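Local coordinates for ABC transporter substrate-binding protein (Rhizobium radiobacter, PDB 6TFX), which binds mannopinic acid as a periplasmic solute-binding protein and probably delivers such mannityl-opines to an ABC transporter for import, at residues G302-A307 / A444-V449; P293-S298 / A454-E459. All coordinates share one frame; numbering follows the deposited sequence.

How the contacts relate
Both contacts tie the long loop between strand 289-291 and helix 314-323 to the chain's C-terminal part, with centres about 9 Å apart. Along the chain the order is 293-298, 302-307, 444-449 and 454-459, so contact 1 is nested within the loop that contact 2 closes. Helix 434-450 carries one side of contact 1, and strand 454-467, which follows it and belongs to the mixed sheet, carries one side of contact 2. The two meet where Gln445 OE1 and Ser294 OG lie 2.7 Å apart, probably hydrogen-bonded. The loop packs on both; the side chains of Val449 and Ala454 lie about 9 and 7 Å from a magnesium ion, and that of Glu459 about 8 Å from the bound opine.

Contact 1. Residues G302-A307 / A444-V449; sequences GFDPDA and AQKLIV
Gln445 reaches from helix 434-450 to the backbone of the loop and bonds it at two points. Gln445 NE2 donates to Gly302 O at 2.8 Å, lying above that carbonyl's plane, while the acceptor sits almost in the amide plane of Gln445. Gln445 OE1 accepts from Asp304 N at 3.0 Å, so one amide reads an acceptor and a donor two residues apart and its flip is fixed. Lys446 crosses Asp304 at about a right angle: bent at its last torsion (chi4 71°), it forms a salt bridge from Lys446 NZ to Asp304 OD2 at 2.7 Å, on the syn side and somewhat out of the carboxylate plane. Beyond the salt bridge, Ala307 CB packs on Val449 CG2 at 3.8 Å, and a water donates to both Ala307 O and Lys446 O.

In the second shell, Trp441 O hydrogen-bonds Gln445 NE2, settling the amide further, with Ser294 as the further partner of OE1. The other carboxylate oxygen, Asp304 OD1, accepts from Asp306 N at 3.0 Å, from above the carboxylate plane. That bond closes an Asx turn, in which a single aspartate both shapes the loop and pairs with the helix lysine.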
loop_
_atom_site.group_PDB
_atom_site.type_symbol
_atom_site.label_atom_id
_atom_site.label_comp_id
_atom_site.label_asym_id
_atom_site.label_seq_id
_atom_site.Cartn_x
_atom_site.Cartn_y
_atom_site.Cartn_z
ATOM N N GLY A 302 -13.017 -4.593 12.551
ATOM C CA GLY A 302 -13.724 -3.343 12.819
ATOM C C GLY A 302 -14.484 -2.767 11.626
ATOM O O GLY A 302 -15.173 -1.747 11.751
ATOM N N PHE A 303 -14.388 -3.421 10.457
ATOM C CA PHE A 303 -15.111 -2.984 9.256
ATOM C C PHE A 303 -16.609 -2.877 9.548
ATOM O O PHE A 303 -17.175 -3.783 10.186
ATOM C CB PHE A 303 -14.865 -3.988 8.120
ATOM C CG PHE A 303 -15.621 -3.655 6.857
ATOM C CD1 PHE A 303 -15.272 -2.537 6.092
ATOM C CD2 PHE A 303 -16.698 -4.437 6.449
ATOM C CE1 PHE A 303 -15.978 -2.221 4.930
ATOM C CE2 PHE A 303 -17.408 -4.114 5.275
ATOM C CZ PHE A 303 -17.037 -3.004 4.535
ATOM N N ASP A 304 -17.253 -1.803 9.059
ATOM C CA ASP A 304 -18.693 -1.580 9.246
ATOM C C ASP A 304 -19.415 -1.891 7.925
ATOM O O ASP A 304 -19.388 -1.061 7.007
ATOM C CB ASP A 304 -18.962 -0.124 9.658
ATOM C CG ASP A 304 -20.395 0.149 10.078
ATOM O OD1 ASP A 304 -21.251 -0.805 9.995
ATOM O OD2 ASP A 304 -20.673 1.282 10.512
ATOM N N PRO A 305 -20.115 -3.034 7.816
ATOM C CA PRO A 305 -20.846 -3.308 6.560
ATOM C C PRO A 305 -22.059 -2.402 6.370
ATOM O O PRO A 305 -22.668 -2.433 5.299
ATOM C CB PRO A 305 -21.299 -4.775 6.699
ATOM C CG PRO A 305 -20.724 -5.295 7.997
ATOM C CD PRO A 305 -20.291 -4.110 8.816
ATOM N N ASP A 306 -22.420 -1.617 7.396
ATOM C CA ASP A 306 -23.603 -0.756 7.380
ATOM C C ASP A 306 -23.253 0.680 7.778
ATOM O O ASP A 306 -23.975 1.315 8.541
ATOM C CB ASP A 306 -24.715 -1.386 8.275
ATOM C CG ASP A 306 -25.983 -0.573 8.376
ATOM O OD1 ASP A 306 -26.538 -0.201 7.309
ATOM O OD2 ASP A 306 -26.413 -0.279 9.523
ATOM N N ALA A 307 -22.160 1.232 7.183
ATOM C CA ALA A 307 -21.682 2.582 7.509
ATOM C C ALA A 307 -22.584 3.708 7.017
ATOM O O ALA A 307 -22.417 4.825 7.474
ATOM C CB ALA A 307 -20.263 2.790 6.994
ATOM N N ALA A 444 -16.733 5.568 14.069
ATOM C CA ALA A 444 -15.840 6.448 13.283
ATOM C C ALA A 444 -16.220 6.360 11.788
ATOM O O ALA A 444 -16.361 7.385 11.130
ATOM C CB ALA A 444 -14.393 6.029 13.486
ATOM N N GLN A 445 -16.426 5.145 11.263
ATOM C CA GLN A 445 -16.781 5.009 9.839
ATOM C C GLN A 445 -18.099 5.711 9.514
ATOM O O GLN A 445 -18.185 6.411 8.507
ATOM C CB GLN A 445 -16.841 3.529 9.447
ATOM C CG GLN A 445 -15.435 2.905 9.438
ATOM C CD GLN A 445 -15.504 1.395 9.507
ATOM O OE1 GLN A 445 -15.828 0.729 8.526
ATOM N NE2 GLN A 445 -15.209 0.842 10.686
ATOM N N LYS A 446 -19.127 5.541 10.386
ATOM C CA LYS A 446 -20.437 6.179 10.178
ATOM C C LYS A 446 -20.296 7.701 10.137
ATOM O O LYS A 446 -20.946 8.368 9.309
ATOM C CB LYS A 446 -21.414 5.770 11.282
ATOM C CG LYS A 446 -21.877 4.324 11.141
ATOM C CD LYS A 446 -23.022 4.054 12.100
ATOM C CE LYS A 446 -23.685 2.720 11.825
ATOM N NZ LYS A 446 -22.804 1.597 12.206
ATOM N N LEU A 447 -19.441 8.262 11.011
ATOM C CA LEU A 447 -19.253 9.713 11.033
ATOM C C LEU A 447 -18.559 10.188 9.776
ATOM O O LEU A 447 -18.887 11.256 9.255
ATOM C CB LEU A 447 -18.397 10.111 12.244
ATOM C CG LEU A 447 -19.084 9.985 13.608
ATOM C CD1 LEU A 447 -18.065 9.994 14.737
ATOM C CD2 LEU A 447 -20.122 11.087 13.812
ATOM N N ILE A 448 -17.547 9.434 9.314
ATOM C CA ILE A 448 -16.794 9.882 8.113
ATOM C C ILE A 448 -17.697 9.781 6.869
ATOM O O ILE A 448 -17.694 10.675 6.012
ATOM C CB ILE A 448 -15.514 9.028 7.955
ATOM C CG1 ILE A 448 -14.578 9.216 9.198
ATOM C CG2 ILE A 448 -14.792 9.346 6.620
ATOM C CD1 ILE A 448 -13.572 8.090 9.410
ATOM N N VAL A 449 -18.463 8.685 6.771
ATOM C CA VAL A 449 -19.387 8.498 5.650
ATOM C C VAL A 449 -20.456 9.602 5.645
ATOM O O VAL A 449 -20.721 10.198 4.584
ATOM C CB VAL A 449 -20.055 7.098 5.727
ATOM C CG1 VAL A 449 -21.252 6.997 4.776
ATOM C CG2 VAL A 449 -19.038 6.011 5.409
HETATM O O HOH W 1 -23.327 7.175 8.153
#

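Contact 2. Residues P293-S298 / A454-E459; sequences PSVIPS and AIPLTE
Ala454 opens the strand side of the contact with its carbonyl: Val295 CG1 lies 4.0 Å from Ala454 O. The same methyl, Val295 CG1, is 4.3 Å from Pro456 CD, a loose apolar touch that places Val295 beside the start of the segment. With CG1 beside the backbone N (chi1 -68°), this branch is turned to the strand, while the side chain also packs on Ile448 and Val449 of helix 434-450. Pro456 then sets CB and CG against the Ser294 carbonyl, a close C-H to oxygen packing contact, with Pro456 CB 3.0 Å from Ser294 O. The next loop carbonyl, Val295 O, is hydrogen-bonded by Tyr400 OH.

Strand 454-467 lies within the mixed sheet, antiparallel to strands 240-255 and 289-291, and the loop that leaves strand 289-291 folds back against it here. Backbone hydrogen bonds link Leu457 and Thr458 with Asn251 of strand 240-255, and Glu459 with Arg290 of strand 289-291.

Glu459 makes the polar end of the contact. Its CG takes the crowded position between backbone N and carbonyl carbon (chi1 62°), and the extended chain beyond carries the carboxylate to Ser298. Both carboxylate oxygens bond Ser298: Glu459 OE1 accepts from Ser298 N at 3.0 Å along a fairly straight bond (166°), and Glu459 OE2 accepts from Ser298 OG at 2.6 Å. Each oxygen uses its syn lone pair, and the paired bonds fix the rotation of the buried carboxylate. Pro297 CB lies 3.8 Å from Glu459 OE1, and the bound opine is about 8 Å from the Glu459 side chain.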
loop_
_atom_site.group_PDB
_atom_site.type_symbol
_atom_site.label_atom_id
_atom_site.label_comp_id
_atom_site.label_asym_id
_atom_site.label_seq_id
_atom_site.Cartn_x
_atom_site.Cartn_y
_atom_site.Cartn_z
ATOM N N PRO A 293 -19.157 -1.032 1.261
ATOM C CA PRO A 293 -20.114 -0.170 1.967
ATOM C C PRO A 293 -19.543 0.632 3.143
ATOM O O PRO A 293 -20.296 0.953 4.077
ATOM C CB PRO A 293 -21.192 -1.153 2.424
ATOM C CG PRO A 293 -20.408 -2.423 2.723
ATOM C CD PRO A 293 -19.341 -2.460 1.622
ATOM N N SER A 294 -18.254 1.005 3.100
ATOM C CA SER A 294 -17.637 1.837 4.135
ATOM C C SER A 294 -16.392 2.495 3.579
ATOM O O SER A 294 -16.092 2.356 2.369
ATOM C CB SER A 294 -17.339 1.047 5.414
ATOM O OG SER A 294 -17.032 1.960 6.465
ATOM N N VAL A 295 -15.654 3.203 4.442
ATOM C CA VAL A 295 -14.508 3.995 4.043
ATOM C C VAL A 295 -13.159 3.361 4.391
ATOM O O VAL A 295 -12.123 4.026 4.302
ATOM C CB VAL A 295 -14.630 5.430 4.613
ATOM C CG1 VAL A 295 -15.790 6.178 3.949
ATOM C CG2 VAL A 295 -14.791 5.402 6.144
ATOM N N ILE A 296 -13.171 2.077 4.746
ATOM C CA ILE A 296 -11.982 1.270 4.973
ATOM C C ILE A 296 -12.185 -0.058 4.234
ATOM O O ILE A 296 -13.331 -0.450 3.995
ATOM C CB ILE A 296 -11.646 1.072 6.474
ATOM C CG1 ILE A 296 -12.595 0.054 7.154
ATOM C CG2 ILE A 296 -11.589 2.426 7.219
ATOM C CD1 ILE A 296 -12.215 -0.191 8.620
ATOM N N PRO A 297 -11.098 -0.757 3.858
ATOM C CA PRO A 297 -11.266 -2.022 3.101
ATOM C C PRO A 297 -12.064 -3.071 3.885
ATOM O O PRO A 297 -12.016 -3.102 5.119
ATOM C CB PRO A 297 -9.831 -2.479 2.840
ATOM C CG PRO A 297 -9.014 -1.178 2.841
ATOM C CD PRO A 297 -9.666 -0.404 4.001
ATOM N N SER A 298 -12.804 -3.929 3.165
ATOM C CA SER A 298 -13.707 -4.893 3.825
ATOM C C SER A 298 -12.966 -5.867 4.728
ATOM O O SER A 298 -13.542 -6.361 5.707
ATOM C CB SER A 298 -14.562 -5.636 2.804
ATOM O OG SER A 298 -13.728 -6.445 1.994
ATOM N N ALA A 454 -15.167 11.339 2.473
ATOM C CA ALA A 454 -14.660 10.479 1.421
ATOM C C ALA A 454 -15.813 9.644 0.926
ATOM O O ALA A 454 -16.753 9.372 1.691
ATOM C CB ALA A 454 -13.543 9.583 1.938
ATOM N N ILE A 455 -15.768 9.305 -0.356
ATOM C CA ILE A 455 -16.802 8.496 -1.009
ATOM C C ILE A 455 -16.128 7.218 -1.457
ATOM O O ILE A 455 -15.217 7.245 -2.284
ATOM C CB ILE A 455 -17.426 9.243 -2.215
ATOM C CG1 ILE A 455 -18.002 10.617 -1.801
ATOM C CG2 ILE A 455 -18.494 8.332 -2.861
ATOM C CD1 ILE A 455 -18.169 11.548 -3.008
ATOM N N PRO A 456 -16.561 6.073 -0.924
ATOM C CA PRO A 456 -15.912 4.818 -1.316
ATOM C C PRO A 456 -16.341 4.384 -2.693
ATOM O O PRO A 456 -17.494 4.600 -3.115
ATOM C CB PRO A 456 -16.413 3.806 -0.285
ATOM C CG PRO A 456 -17.687 4.368 0.218
ATOM C CD PRO A 456 -17.610 5.872 0.099
ATOM N N LEU A 457 -15.404 3.769 -3.397
ATOM C CA LEU A 457 -15.718 3.250 -4.713
ATOM C C LEU A 457 -15.596 1.747 -4.591
ATOM O O LEU A 457 -16.269 1.159 -3.750
ATOM C CB LEU A 457 -14.782 3.866 -5.773
ATOM C CG LEU A 457 -14.736 5.408 -5.749
ATOM C CD1 LEU A 457 -13.756 5.911 -6.701
ATOM C CD2 LEU A 457 -16.093 5.989 -6.017
ATOM N N THR A 458 -14.752 1.135 -5.395
ATOM C CA THR A 458 -14.549 -0.308 -5.335
ATOM C C THR A 458 -13.208 -0.592 -4.651
ATOM O O THR A 458 -12.346 0.296 -4.577
ATOM C CB THR A 458 -14.455 -0.848 -6.774
ATOM O OG1 THR A 458 -13.507 -0.037 -7.501
ATOM C CG2 THR A 458 -15.808 -0.872 -7.473
ATOM N N GLU A 459 -13.004 -1.857 -4.221
ATOM C CA GLU A 459 -11.699 -2.333 -3.785
ATOM C C GLU A 459 -11.330 -3.382 -4.840
ATOM O O GLU A 459 -12.234 -4.058 -5.372
ATOM C CB GLU A 459 -11.685 -2.909 -2.353
ATOM C CG GLU A 459 -12.560 -4.129 -2.142
ATOM C CD GLU A 459 -12.693 -4.571 -0.696
ATOM O OE1 GLU A 459 -12.129 -3.900 0.197
ATOM O OE2 GLU A 459 -13.408 -5.571 -0.456
#